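Local structure of regulator of nonsense transcripts 2 (Homo sapiens, 4CEK) at residues D88-L93 / R195-F200; L93-L98 / L158-R163; D233-L238 / L272-L277; C260-F265 / Y302-P307. The protein probably acts in nonsense-mediated mRNA decay and carries three MIF4G domains, of which this chain holds the second. All coordinates share one frame; numbering follows the deposited sequence.

The four contacts run along an all-helical MIF4G domain. Interaction 1 and interaction 2 share helix 89-99 and Leu93, and their centres lie 10 Å apart. They touch through Phe159, whose CZ is 3.8 Å from Asp197 OD2. Interaction 2 is nested inside the loop closed by interaction 1. Interactions 3 and 4 form a second pair, with centres 11 Å apart and segments that alternate along the chain. Thr274 OG1 lies 3.3 Å from Leu264 O, at most a weak hydrogen bond, linking interaction 3 to interaction 4. Phe198 CZ, 3.5 Å from Cys237 O, joins interaction 1 to interaction 3. Interactions 2 and 4 are farthest apart, about 31 Å between centres.

Interaction 1 of 4, residues D88-L93 / R195-F200; sequences DEAEDL and RGDFRF
The carboxylates of Asp88 and Asp197 meet with their planes 73° apart, approaching from opposite directions. Asp88 OD2 is 2.7 Å from Asp197 OD2. One of the two acids probably holds a proton. Asp197 CG is anti to the backbone N (chi1 -154°), and its carboxylate reaches across to Asp88. Glu89 OE2 sits at the ring edge of Phe200, near the ring plane, 3.6 Å from Phe200 CZ. The carboxylate stands almost upright to the ring. Ala90 CB packs against Asp197 OD1 at 3.6 Å. Asp88 is the N-cap of helix 89-99, and its OD1 accepts from Glu91 N at 3.0 Å. One carboxylate thus caps its own helix with OD1 and faces helix 185-203 with OD2. The two short helical segments run at 141° to each other, with axes 11.1 Å apart, in an all-helical MIF4G fold. An alanine in place of Asp88 is likely to leave Glu91 N without its capping acceptor and Asp197 OD2 without the facing acid. Asp197 OD2 also has a weak hydrogen bond with Thr216. Glu91 OE2 lies 4.4 Å from Asp197 OD2, adding negative charge. A weak, long ion pair links Glu91 to Lys215.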
loop_
_atom_site.group_PDB
_atom_site.type_symbol
_atom_site.label_atom_id
_atom_site.label_comp_id
_atom_site.label_asym_id
_atom_site.label_seq_id
_atom_site.Cartn_x
_atom_site.Cartn_y
_atom_site.Cartn_z
ATOM N N ASP A 88 -5.671 -12.766 5.057
ATOM C CA ASP A 88 -6.239 -13.550 3.939
ATOM C C ASP A 88 -5.395 -14.787 3.623
ATOM O O ASP A 88 -4.329 -15.008 4.222
ATOM C CB ASP A 88 -6.418 -12.684 2.674
ATOM C CG ASP A 88 -5.251 -11.715 2.428
ATOM O OD1 ASP A 88 -4.091 -12.047 2.715
ATOM O OD2 ASP A 88 -5.508 -10.594 1.942
ATOM N N GLU A 89 -5.902 -15.600 2.696
ATOM C CA GLU A 89 -5.176 -16.759 2.160
ATOM C C GLU A 89 -3.787 -16.358 1.640
ATOM O O GLU A 89 -2.828 -17.085 1.839
ATOM C CB GLU A 89 -5.970 -17.412 1.018
ATOM C CG GLU A 89 -7.274 -18.087 1.429
ATOM C CD GLU A 89 -8.525 -17.231 1.217
ATOM O OE1 GLU A 89 -8.556 -16.046 1.638
ATOM O OE2 GLU A 89 -9.499 -17.767 0.639
ATOM N N ALA A 90 -3.692 -15.186 1.007
ATOM C CA ALA A 90 -2.439 -14.694 0.407
ATOM C C ALA A 90 -1.344 -14.502 1.465
ATOM O O ALA A 90 -0.216 -14.943 1.279
ATOM C CB ALA A 90 -2.683 -13.390 -0.347
ATOM N N GLU A 91 -1.698 -13.861 2.574
ATOM C CA GLU A 91 -0.790 -13.680 3.713
ATOM C C GLU A 91 -0.447 -14.974 4.433
ATOM O O GLU A 91 0.662 -15.106 4.922
ATOM C CB GLU A 91 -1.373 -12.681 4.719
ATOM C CG GLU A 91 -1.331 -11.251 4.207
ATOM C CD GLU A 91 -2.323 -10.341 4.899
ATOM O OE1 GLU A 91 -2.441 -10.380 6.151
ATOM O OE2 GLU A 91 -2.984 -9.590 4.161
ATOM N N ASP A 92 -1.398 -15.906 4.531
ATOM C CA ASP A 92 -1.114 -17.200 5.141
ATOM C C ASP A 92 -0.080 -17.984 4.320
ATOM O O ASP A 92 0.899 -18.499 4.864
ATOM C CB ASP A 92 -2.388 -18.047 5.274
ATOM C CG ASP A 92 -2.131 -19.391 5.990
ATOM O OD1 ASP A 92 -2.040 -19.422 7.247
ATOM O OD2 ASP A 92 -2.004 -20.411 5.282
ATOM N N LEU A 93 -0.340 -18.088 3.022
ATOM C CA LEU A 93 0.573 -18.716 2.075
ATOM C C LEU A 93 1.951 -18.053 2.095
ATOM O O LEU A 93 2.959 -18.737 2.195
ATOM C CB LEU A 93 -0.023 -18.658 0.665
ATOM C CG LEU A 93 0.828 -19.138 -0.505
ATOM C CD1 LEU A 93 1.481 -20.501 -0.236
ATOM C CD2 LEU A 93 -0.063 -19.174 -1.747
ATOM N N ARG A 195 -1.390 -6.096 -6.142
ATOM C CA ARG A 195 -2.328 -6.219 -7.268
ATOM C C ARG A 195 -3.109 -7.528 -7.311
ATOM O O ARG A 195 -4.316 -7.514 -7.568
ATOM C CB ARG A 195 -1.614 -6.104 -8.624
ATOM C CG ARG A 195 -1.352 -4.685 -9.080
ATOM C CD ARG A 195 -1.131 -4.606 -10.593
ATOM N NE ARG A 195 -0.125 -5.583 -11.016
ATOM C CZ ARG A 195 1.191 -5.404 -10.971
ATOM N NH1 ARG A 195 1.724 -4.248 -10.546
ATOM N NH2 ARG A 195 1.971 -6.400 -11.373
ATOM N N GLY A 196 -2.412 -8.653 -7.158
ATOM C CA GLY A 196 -3.054 -9.974 -7.188
ATOM C C GLY A 196 -4.038 -10.163 -6.046
ATOM O O GLY A 196 -5.131 -10.675 -6.234
ATOM N N ASP A 197 -3.690 -9.677 -4.869
ATOM C CA ASP A 197 -4.590 -9.784 -3.707
ATOM C C ASP A 197 -5.811 -8.868 -3.895
ATOM O O ASP A 197 -6.954 -9.264 -3.588
ATOM C CB ASP A 197 -3.819 -9.438 -2.459
ATOM C CG ASP A 197 -4.381 -10.066 -1.234
ATOM O OD1 ASP A 197 -5.177 -11.000 -1.333
ATOM O OD2 ASP A 197 -4.049 -9.580 -0.154
ATOM N N PHE A 198 -5.594 -7.688 -4.499
ATOM C CA PHE A 198 -6.683 -6.804 -4.845
ATOM C C PHE A 198 -7.678 -7.493 -5.767
ATOM O O PHE A 198 -8.869 -7.510 -5.476
ATOM C CB PHE A 198 -6.164 -5.519 -5.482
ATOM C CG PHE A 198 -7.253 -4.547 -5.867
ATOM C CD1 PHE A 198 -7.824 -3.715 -4.921
ATOM C CD2 PHE A 198 -7.731 -4.495 -7.149
ATOM C CE1 PHE A 198 -8.814 -2.802 -5.270
ATOM C CE2 PHE A 198 -8.746 -3.611 -7.514
ATOM C CZ PHE A 198 -9.279 -2.758 -6.559
ATOM N N ARG A 199 -7.183 -8.078 -6.850
ATOM C CA ARG A 199 -8.008 -8.837 -7.820
ATOM C C ARG A 199 -8.806 -9.906 -7.120
ATOM O O ARG A 199 -10.012 -10.026 -7.308
ATOM C CB ARG A 199 -7.116 -9.527 -8.824
ATOM C CG ARG A 199 -7.345 -9.217 -10.279
ATOM C CD ARG A 199 -6.233 -9.861 -11.125
ATOM N NE ARG A 199 -5.189 -8.901 -11.415
ATOM C CZ ARG A 199 -3.877 -9.061 -11.234
ATOM N NH1 ARG A 199 -3.356 -10.189 -10.799
ATOM N NH2 ARG A 199 -3.071 -8.045 -11.547
ATOM N N PHE A 200 -8.127 -10.664 -6.286
ATOM C CA PHE A 200 -8.766 -11.687 -5.455
ATOM C C PHE A 200 -9.924 -11.128 -4.601
ATOM O O PHE A 200 -11.039 -11.654 -4.656
ATOM C CB PHE A 200 -7.683 -12.348 -4.584
ATOM C CG PHE A 200 -8.189 -13.427 -3.710
ATOM C CD1 PHE A 200 -8.554 -14.657 -4.247
ATOM C CD2 PHE A 200 -8.302 -13.227 -2.329
ATOM C CE1 PHE A 200 -9.043 -15.667 -3.424
ATOM C CE2 PHE A 200 -8.791 -14.228 -1.498
ATOM C CZ PHE A 200 -9.163 -15.450 -2.046
#

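Interaction 2 of 4, residues L93-L98 / L158-R163; sequences LTKKLL and LFIVPR
Ile160 has CG1 set between its backbone N and carbonyl carbon (chi1 62°), while CG2 lies beside the N. Its two branches therefore reach different parts of helix 89-99. CG2 touches Thr94 CG2 at 4.0 Å. CD1, at the end of the other branch, meets Leu98 CD1 at 3.8 Å. Both leucine and threonine side chains cross the isoleucine at a slant. The aliphatic start of Lys95 flanks the same residue, with CG 4.3 Å from Ile160 CD1, before its extended chain leads away. Thr94 CG2 is anti to the backbone N, and this places OG1 beside that N. OG1 then approaches the ring of Phe159 obliquely, 3.8 Å from CD2. The same hydroxyl is hydrogen-bonded to Ala90 O, one turn back in its own helix, so its polar need is met while it rests against the ring. Ile160 is the first residue to leave helical geometry after helix 148-159. The contact is thus side-chain packing of one helix face onto the C-terminal end of another. Lys215 makes a cation-pi contact with Phe159. Leu98 and Thr94 also touch Arg156, which extends the contact along helix 148-159. Phe159 also touches Leu190, Met193 and Asp197 of helix 185-203, so the end of helix 148-159 packs against both helices.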
loop_
_atom_site.group_PDB
_atom_site.type_symbol
_atom_site.label_atom_id
_atom_site.label_comp_id
_atom_site.label_asym_id
_atom_site.label_seq_id
_atom_site.Cartn_x
_atom_site.Cartn_y
_atom_site.Cartn_z
ATOM N N LEU A 93 -0.340 -18.088 3.022
ATOM C CA LEU A 93 0.573 -18.716 2.075
ATOM C C LEU A 93 1.951 -18.053 2.095
ATOM O O LEU A 93 2.959 -18.737 2.195
ATOM C CB LEU A 93 -0.023 -18.658 0.665
ATOM C CG LEU A 93 0.828 -19.138 -0.505
ATOM C CD1 LEU A 93 1.481 -20.501 -0.236
ATOM C CD2 LEU A 93 -0.063 -19.174 -1.747
ATOM N N THR A 94 1.991 -16.721 2.011
ATOM C CA THR A 94 3.258 -15.995 2.133
ATOM C C THR A 94 3.993 -16.269 3.463
ATOM O O THR A 94 5.220 -16.440 3.467
ATOM C CB THR A 94 3.071 -14.478 1.939
ATOM O OG1 THR A 94 2.453 -14.248 0.674
ATOM C CG2 THR A 94 4.423 -13.730 1.989
ATOM N N LYS A 95 3.248 -16.307 4.575
ATOM C CA LYS A 95 3.836 -16.527 5.904
ATOM C C LYS A 95 4.485 -17.911 6.017
ATOM O O LYS A 95 5.535 -18.061 6.663
ATOM C CB LYS A 95 2.785 -16.371 7.011
ATOM C CG LYS A 95 3.366 -16.451 8.414
ATOM C CD LYS A 95 2.319 -16.185 9.488
ATOM C CE LYS A 95 2.929 -16.273 10.887
ATOM N NZ LYS A 95 1.921 -16.085 11.975
ATOM N N LYS A 96 3.854 -18.916 5.404
ATOM C CA LYS A 96 4.392 -20.278 5.409
ATOM C C LYS A 96 5.644 -20.414 4.537
ATOM O O LYS A 96 6.541 -21.193 4.868
ATOM C CB LYS A 96 3.305 -21.294 5.019
ATOM C CG LYS A 96 2.533 -21.803 6.236
ATOM C CD LYS A 96 1.027 -21.808 6.064
ATOM C CE LYS A 96 0.330 -22.154 7.374
ATOM N NZ LYS A 96 0.683 -21.228 8.492
ATOM N N LEU A 97 5.711 -19.658 3.439
ATOM C CA LEU A 97 6.920 -19.628 2.609
ATOM C C LEU A 97 8.099 -19.047 3.419
ATOM O O LEU A 97 9.204 -19.586 3.371
ATOM C CB LEU A 97 6.695 -18.856 1.290
ATOM C CG LEU A 97 5.673 -19.460 0.300
ATOM C CD1 LEU A 97 5.489 -18.640 -0.982
ATOM C CD2 LEU A 97 6.052 -20.898 -0.039
ATOM N N LEU A 98 7.851 -17.971 4.173
ATOM C CA LEU A 98 8.862 -17.366 5.060
ATOM C C LEU A 98 9.353 -18.355 6.112
ATOM O O LEU A 98 10.556 -18.497 6.315
ATOM C CB LEU A 98 8.315 -16.124 5.782
ATOM C CG LEU A 98 8.521 -14.718 5.224
ATOM C CD1 LEU A 98 8.063 -13.701 6.260
ATOM C CD2 LEU A 98 9.964 -14.437 4.855
ATOM N N LEU A 158 7.148 -7.316 4.473
ATOM C CA LEU A 158 6.327 -6.129 4.224
ATOM C C LEU A 158 4.870 -6.515 3.888
ATOM O O LEU A 158 3.948 -5.902 4.388
ATOM C CB LEU A 158 6.932 -5.297 3.111
ATOM C CG LEU A 158 8.341 -4.787 3.385
ATOM C CD1 LEU A 158 8.792 -3.862 2.275
ATOM C CD2 LEU A 158 8.350 -4.055 4.719
ATOM N N PHE A 159 4.667 -7.581 3.108
ATOM C CA PHE A 159 3.333 -7.931 2.612
ATOM C C PHE A 159 2.443 -8.501 3.721
ATOM O O PHE A 159 1.215 -8.316 3.699
ATOM C CB PHE A 159 3.445 -8.926 1.448
ATOM C CG PHE A 159 2.119 -9.411 0.921
ATOM C CD1 PHE A 159 1.397 -8.649 0.004
ATOM C CD2 PHE A 159 1.600 -10.631 1.326
ATOM C CE1 PHE A 159 0.184 -9.097 -0.503
ATOM C CE2 PHE A 159 0.393 -11.086 0.825
ATOM C CZ PHE A 159 -0.324 -10.320 -0.105
ATOM N N ILE A 160 3.037 -9.199 4.688
ATOM C CA ILE A 160 2.235 -9.744 5.788
ATOM C C ILE A 160 2.113 -8.783 6.969
ATOM O O ILE A 160 1.845 -9.248 8.059
ATOM C CB ILE A 160 2.693 -11.145 6.304
ATOM C CG1 ILE A 160 4.114 -11.105 6.860
ATOM C CG2 ILE A 160 2.575 -12.202 5.212
ATOM C CD1 ILE A 160 4.595 -12.449 7.366
ATOM N N VAL A 161 2.291 -7.473 6.778
ATOM C CA VAL A 161 1.853 -6.502 7.803
ATOM C C VAL A 161 0.515 -6.951 8.396
ATOM O O VAL A 161 -0.411 -7.248 7.654
ATOM C CB VAL A 161 1.578 -5.063 7.292
ATOM C CG1 VAL A 161 2.626 -4.099 7.771
ATOM C CG2 VAL A 161 1.399 -4.992 5.786
ATOM N N PRO A 162 0.411 -7.012 9.727
ATOM C CA PRO A 162 -0.908 -7.337 10.306
ATOM C C PRO A 162 -1.964 -6.202 10.151
ATOM O O PRO A 162 -1.620 -5.008 10.188
ATOM C CB PRO A 162 -0.581 -7.589 11.770
ATOM C CG PRO A 162 0.649 -6.781 12.028
ATOM C CD PRO A 162 1.445 -6.814 10.758
ATOM N N ARG A 163 -3.233 -6.581 9.975
ATOM C CA ARG A 163 -4.341 -5.601 9.837
ATOM C C ARG A 163 -4.484 -4.653 11.037
ATOM O O ARG A 163 -4.979 -3.541 10.900
ATOM C CB ARG A 163 -5.689 -6.311 9.588
ATOM C CG ARG A 163 -6.267 -7.069 10.786
ATOM C CD ARG A 163 -7.637 -7.685 10.487
ATOM N NE ARG A 163 -7.940 -8.778 11.418
ATOM C CZ ARG A 163 -7.838 -10.081 11.142
ATOM N NH1 ARG A 163 -7.459 -10.522 9.941
ATOM N NH2 ARG A 163 -8.132 -10.969 12.084
#

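Interaction 3 of 4, residues D233-L238 / L272-L277; sequences DTLHCL and LRTSVL
Apolar packing carries most of this contact. Leu235 projects between Arg273, Thr274 and Leu277, and its two methyl groups divide the work. CD2 meets Leu277 CD1 at 3.8 Å. The same Leu277 methyl also lies 4.1 Å from Leu238 CD2, so it touches two leucines one turn apart. Leu235 has CG beside its backbone N (chi1 -74°), which directs both methyls across to the other helix. The segments are nearly parallel, at 9°, with axes 11.1 Å apart. They belong to helices 231-243 and 268-287, which helix 247-266 connects, in the helical array of the MIF4G domain. With an alanine in place of Leu235, both methyls are gone, which is likely to open a gap beside Leu277 CD1 and take away the apolar contact of Arg273 CD. Polar residues flank the leucines. Leu235 CD1 rests on aliphatic Arg273 CD at 3.7 Å, near the guanidinium edge. Arg273 NH1 is hydrogen-bonded to Asn232. Leu235 CD2 is 4.0 Å from Thr274 OG1, whose hydrogen bond goes to Ser270 O.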
loop_
_atom_site.group_PDB
_atom_site.type_symbol
_atom_site.label_atom_id
_atom_site.label_comp_id
_atom_site.label_asym_id
_atom_site.label_seq_id
_atom_site.Cartn_x
_atom_site.Cartn_y
_atom_site.Cartn_z
ATOM N N ASP A 233 -2.411 3.013 -12.648
ATOM C CA ASP A 233 -2.633 1.743 -11.899
ATOM C C ASP A 233 -3.778 1.815 -10.914
ATOM O O ASP A 233 -4.653 0.938 -10.841
ATOM C CB ASP A 233 -1.434 1.416 -10.996
ATOM C CG ASP A 233 -0.358 0.607 -11.668
ATOM O OD1 ASP A 233 -0.705 -0.350 -12.401
ATOM O OD2 ASP A 233 0.836 0.909 -11.408
ATOM N N THR A 234 -3.712 2.830 -10.061
ATOM C CA THR A 234 -4.664 2.960 -8.990
ATOM C C THR A 234 -6.038 3.451 -9.494
ATOM O O THR A 234 -7.058 3.069 -8.947
ATOM C CB THR A 234 -4.088 3.894 -7.936
ATOM O OG1 THR A 234 -2.801 3.372 -7.554
ATOM C CG2 THR A 234 -5.057 4.016 -6.720
ATOM N N LEU A 235 -6.058 4.294 -10.522
ATOM C CA LEU A 235 -7.318 4.604 -11.200
ATOM C C LEU A 235 -7.985 3.374 -11.805
ATOM O O LEU A 235 -9.217 3.284 -11.823
ATOM C CB LEU A 235 -7.136 5.673 -12.276
ATOM C CG LEU A 235 -6.941 7.075 -11.672
ATOM C CD1 LEU A 235 -6.444 8.089 -12.706
ATOM C CD2 LEU A 235 -8.245 7.523 -11.054
ATOM N N HIS A 236 -7.193 2.419 -12.297
ATOM C CA HIS A 236 -7.797 1.181 -12.759
ATOM C C HIS A 236 -8.417 0.393 -11.621
ATOM O O HIS A 236 -9.505 -0.192 -11.760
ATOM C CB HIS A 236 -6.825 0.322 -13.519
ATOM C CG HIS A 236 -7.401 -1.008 -13.854
ATOM N ND1 HIS A 236 -7.165 -2.109 -13.107
ATOM C CD2 HIS A 236 -8.345 -1.373 -14.830
ATOM C CE1 HIS A 236 -7.873 -3.146 -13.630
ATOM N NE2 HIS A 236 -8.599 -2.682 -14.672
ATOM N N CYS A 237 -7.754 0.380 -10.473
ATOM C CA CYS A 237 -8.324 -0.199 -9.292
ATOM C C CYS A 237 -9.685 0.385 -8.988
ATOM O O CYS A 237 -10.635 -0.329 -8.741
ATOM C CB CYS A 237 -7.383 0.017 -8.095
ATOM S SG CYS A 237 -5.931 -1.054 -8.155
ATOM N N LEU A 238 -9.770 1.699 -9.021
ATOM C CA LEU A 238 -10.999 2.381 -8.694
ATOM C C LEU A 238 -12.081 2.085 -9.711
ATOM O O LEU A 238 -13.213 1.752 -9.346
ATOM C CB LEU A 238 -10.704 3.875 -8.631
ATOM C CG LEU A 238 -11.798 4.831 -8.253
ATOM C CD1 LEU A 238 -12.561 4.331 -7.032
ATOM C CD2 LEU A 238 -11.103 6.179 -8.052
ATOM N N LEU A 272 -8.525 15.111 -13.847
ATOM C CA LEU A 272 -9.718 15.028 -14.686
ATOM C C LEU A 272 -10.366 13.676 -14.621
ATOM O O LEU A 272 -11.587 13.556 -14.667
ATOM C CB LEU A 272 -9.374 15.390 -16.157
ATOM C CG LEU A 272 -10.433 15.217 -17.283
ATOM C CD1 LEU A 272 -10.258 16.212 -18.431
ATOM C CD2 LEU A 272 -10.431 13.787 -17.833
ATOM N N ARG A 273 -9.560 12.628 -14.536
ATOM C CA ARG A 273 -10.114 11.271 -14.546
ATOM C C ARG A 273 -10.631 10.881 -13.184
ATOM O O ARG A 273 -11.619 10.137 -13.088
ATOM C CB ARG A 273 -9.085 10.271 -15.003
ATOM C CG ARG A 273 -9.714 9.014 -15.563
ATOM C CD ARG A 273 -8.694 7.895 -15.629
ATOM N NE ARG A 273 -8.504 7.398 -16.989
ATOM C CZ ARG A 273 -7.421 6.748 -17.416
ATOM N NH1 ARG A 273 -6.412 6.487 -16.578
ATOM N NH2 ARG A 273 -7.354 6.340 -18.692
ATOM N N THR A 274 -9.960 11.370 -12.134
ATOM C CA THR A 274 -10.435 11.217 -10.759
ATOM C C THR A 274 -11.831 11.843 -10.607
ATOM O O THR A 274 -12.787 11.207 -10.145
ATOM C CB THR A 274 -9.448 11.861 -9.773
ATOM O OG1 THR A 274 -8.118 11.389 -10.064
ATOM C CG2 THR A 274 -9.782 11.493 -8.319
ATOM N N SER A 275 -11.930 13.069 -11.077
ATOM C CA SER A 275 -13.147 13.850 -11.043
ATOM C C SER A 275 -14.287 13.198 -11.772
ATOM O O SER A 275 -15.402 13.153 -11.273
ATOM C CB SER A 275 -12.898 15.194 -11.683
ATOM O OG SER A 275 -14.126 15.856 -11.747
ATOM N N VAL A 276 -14.014 12.667 -12.954
ATOM C CA VAL A 276 -15.046 11.936 -13.671
ATOM C C VAL A 276 -15.535 10.782 -12.812
ATOM O O VAL A 276 -16.747 10.571 -12.679
ATOM C CB VAL A 276 -14.569 11.416 -15.055
ATOM C CG1 VAL A 276 -15.625 10.505 -15.651
ATOM C CG2 VAL A 276 -14.312 12.569 -15.990
ATOM N N LEU A 277 -14.601 10.042 -12.215
ATOM C CA LEU A 277 -14.964 8.837 -11.468
ATOM C C LEU A 277 -15.686 9.192 -10.162
ATOM O O LEU A 277 -16.558 8.447 -9.710
ATOM C CB LEU A 277 -13.720 7.950 -11.188
ATOM C CG LEU A 277 -13.064 7.222 -12.404
ATOM C CD1 LEU A 277 -11.761 6.485 -12.056
ATOM C CD2 LEU A 277 -14.023 6.261 -13.100
#

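Interaction 4 of 4, residues C260-F265 / Y302-P307; sequences CGRFLF and YYYCNP
Arg262 makes the polar and the stacking contacts. NE donates to Tyr304 O at 2.7 Å in a bent bond (140°), tilted 30° out of the carbonyl plane, and NH2 adds a weak bond to the same oxygen at 3.1 Å. The guanidinium also lies flat on the Tyr304 ring, its plane turned by 12°. Arg262 CZ is 3.7 Å from the ring centroid, a cation-pi contact over the face. The Arg262 side chain is extended from CG to NE, which carries the group to the C-terminal end of helix 292-305. NH1 forms a salt bridge with Glu10. Helix 247-266 meets that helix here, the last of the chain, in this MIF4G domain structure. Close backbone-to-side-chain packing follows. Gly261 CA lies 3.8 Å from Cys305 SG, where a side chain at the glycine would clash. Asn306 CB sits over one face of Phe265, 4.3 Å from the ring centroid, in a CH-pi contact. Separately, Asn306 OD1 lies 3.3 Å from Phe265 CZ. His271 meets the Phe265 ring edge-to-face.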
loop_
_atom_site.group_PDB
_atom_site.type_symbol
_atom_site.label_atom_id
_atom_site.label_comp_id
_atom_site.label_asym_id
_atom_site.label_seq_id
_atom_site.Cartn_x
_atom_site.Cartn_y
_atom_site.Cartn_z
ATOM N N CYS A 260 -5.693 7.933 -0.763
ATOM C CA CYS A 260 -4.949 8.658 -1.835
ATOM C C CYS A 260 -5.783 9.454 -2.808
ATOM O O CYS A 260 -5.233 9.975 -3.763
ATOM C CB CYS A 260 -4.093 7.699 -2.667
ATOM S SG CYS A 260 -4.992 6.503 -3.719
ATOM N N GLY A 261 -7.083 9.606 -2.560
ATOM C CA GLY A 261 -7.972 10.373 -3.444
ATOM C C GLY A 261 -7.549 11.825 -3.630
ATOM O O GLY A 261 -7.662 12.369 -4.727
ATOM N N ARG A 262 -7.062 12.482 -2.582
ATOM C CA ARG A 262 -6.669 13.876 -2.756
ATOM C C ARG A 262 -5.435 13.986 -3.602
ATOM O O ARG A 262 -5.352 14.885 -4.432
ATOM C CB ARG A 262 -6.454 14.591 -1.427
ATOM C CG ARG A 262 -7.751 15.039 -0.782
ATOM C CD ARG A 262 -7.563 15.213 0.712
ATOM N NE ARG A 262 -8.728 15.808 1.344
ATOM C CZ ARG A 262 -8.807 16.135 2.631
ATOM N NH1 ARG A 262 -7.773 15.929 3.455
ATOM N NH2 ARG A 262 -9.930 16.676 3.097
ATOM N N PHE A 263 -4.481 13.084 -3.392
ATOM C CA PHE A 263 -3.288 13.017 -4.240
ATOM C C PHE A 263 -3.690 12.891 -5.696
ATOM O O PHE A 263 -3.202 13.633 -6.560
ATOM C CB PHE A 263 -2.380 11.856 -3.795
ATOM C CG PHE A 263 -1.151 11.657 -4.661
ATOM C CD1 PHE A 263 -0.009 12.393 -4.443
ATOM C CD2 PHE A 263 -1.137 10.685 -5.665
ATOM C CE1 PHE A 263 1.134 12.194 -5.237
ATOM C CE2 PHE A 263 -0.009 10.486 -6.474
ATOM C CZ PHE A 263 1.129 11.236 -6.261
ATOM N N LEU A 264 -4.636 12.003 -5.970
ATOM C CA LEU A 264 -5.093 11.809 -7.339
ATOM C C LEU A 264 -5.864 12.988 -7.878
ATOM O O LEU A 264 -5.705 13.370 -9.063
ATOM C CB LEU A 264 -5.951 10.576 -7.446
ATOM C CG LEU A 264 -5.303 9.195 -7.217
ATOM C CD1 LEU A 264 -6.416 8.156 -7.146
ATOM C CD2 LEU A 264 -4.268 8.805 -8.285
ATOM N N PHE A 265 -6.737 13.551 -7.039
ATOM C CA PHE A 265 -7.609 14.653 -7.478
ATOM C C PHE A 265 -6.763 15.916 -7.685
ATOM O O PHE A 265 -6.926 16.611 -8.647
ATOM C CB PHE A 265 -8.762 14.882 -6.475
ATOM C CG PHE A 265 -9.757 15.913 -6.913
ATOM C CD1 PHE A 265 -10.802 15.571 -7.731
ATOM C CD2 PHE A 265 -9.642 17.222 -6.502
ATOM C CE1 PHE A 265 -11.731 16.524 -8.154
ATOM C CE2 PHE A 265 -10.575 18.189 -6.910
ATOM C CZ PHE A 265 -11.617 17.834 -7.748
ATOM N N TYR A 302 -16.465 11.308 -1.282
ATOM C CA TYR A 302 -16.524 12.379 -2.280
ATOM C C TYR A 302 -16.076 13.763 -1.742
ATOM O O TYR A 302 -15.180 14.438 -2.339
ATOM C CB TYR A 302 -17.917 12.440 -2.888
ATOM C CG TYR A 302 -18.142 13.558 -3.918
ATOM C CD1 TYR A 302 -18.569 14.836 -3.536
ATOM C CD2 TYR A 302 -17.960 13.322 -5.262
ATOM C CE1 TYR A 302 -18.795 15.833 -4.472
ATOM C CE2 TYR A 302 -18.186 14.305 -6.202
ATOM C CZ TYR A 302 -18.611 15.550 -5.813
ATOM O OH TYR A 302 -18.786 16.483 -6.791
ATOM N N TYR A 303 -16.697 14.183 -0.636
ATOM C CA TYR A 303 -16.456 15.523 -0.048
ATOM C C TYR A 303 -15.072 15.605 0.611
ATOM O O TYR A 303 -14.479 16.682 0.729
ATOM C CB TYR A 303 -17.556 15.870 0.965
ATOM C CG TYR A 303 -18.919 16.096 0.307
ATOM C CD1 TYR A 303 -19.097 17.087 -0.661
ATOM C CD2 TYR A 303 -19.986 15.323 0.619
ATOM C CE1 TYR A 303 -20.309 17.295 -1.271
ATOM C CE2 TYR A 303 -21.207 15.511 0.018
ATOM C CZ TYR A 303 -21.381 16.501 -0.926
ATOM O OH TYR A 303 -22.650 16.695 -1.531
ATOM N N TYR A 304 -14.558 14.450 1.015
ATOM C CA TYR A 304 -13.181 14.345 1.457
ATOM C C TYR A 304 -12.198 14.676 0.307
ATOM O O TYR A 304 -11.264 15.422 0.548
ATOM C CB TYR A 304 -12.897 12.949 2.047
ATOM C CG TYR A 304 -11.501 12.829 2.594
ATOM C CD1 TYR A 304 -10.439 12.487 1.762
ATOM C CD2 TYR A 304 -11.230 13.079 3.933
ATOM C CE1 TYR A 304 -9.141 12.398 2.243
ATOM C CE2 TYR A 304 -9.938 12.980 4.436
ATOM C CZ TYR A 304 -8.898 12.645 3.576
ATOM O OH TYR A 304 -7.621 12.536 4.043
ATOM N N CYS A 305 -12.406 14.157 -0.924
ATOM C CA CYS A 305 -11.520 14.496 -2.078
ATOM C C CYS A 305 -11.784 15.830 -2.725
ATOM O O CYS A 305 -10.869 16.464 -3.240
ATOM C CB CYS A 305 -11.648 13.479 -3.227
ATOM S SG CYS A 305 -11.391 11.813 -2.681
ATOM N N ASN A 306 -13.061 16.194 -2.798
ATOM C CA ASN A 306 -13.501 17.320 -3.624
ATOM C C ASN A 306 -14.445 18.167 -2.759
ATOM O O ASN A 306 -15.655 18.192 -3.021
ATOM C CB ASN A 306 -14.209 16.804 -4.898
ATOM C CG ASN A 306 -14.508 17.911 -5.898
ATOM O OD1 ASN A 306 -14.002 19.014 -5.773
ATOM N ND2 ASN A 306 -15.303 17.612 -6.907
ATOM N N PRO A 307 -13.898 18.803 -1.697
ATOM C CA PRO A 307 -14.648 19.690 -0.799
ATOM C C PRO A 307 -14.914 21.050 -1.444
ATOM O O PRO A 307 -15.960 21.243 -2.048
ATOM C CB PRO A 307 -13.690 19.886 0.382
ATOM C CG PRO A 307 -12.337 19.776 -0.228
ATOM C CD PRO A 307 -12.463 18.772 -1.345
#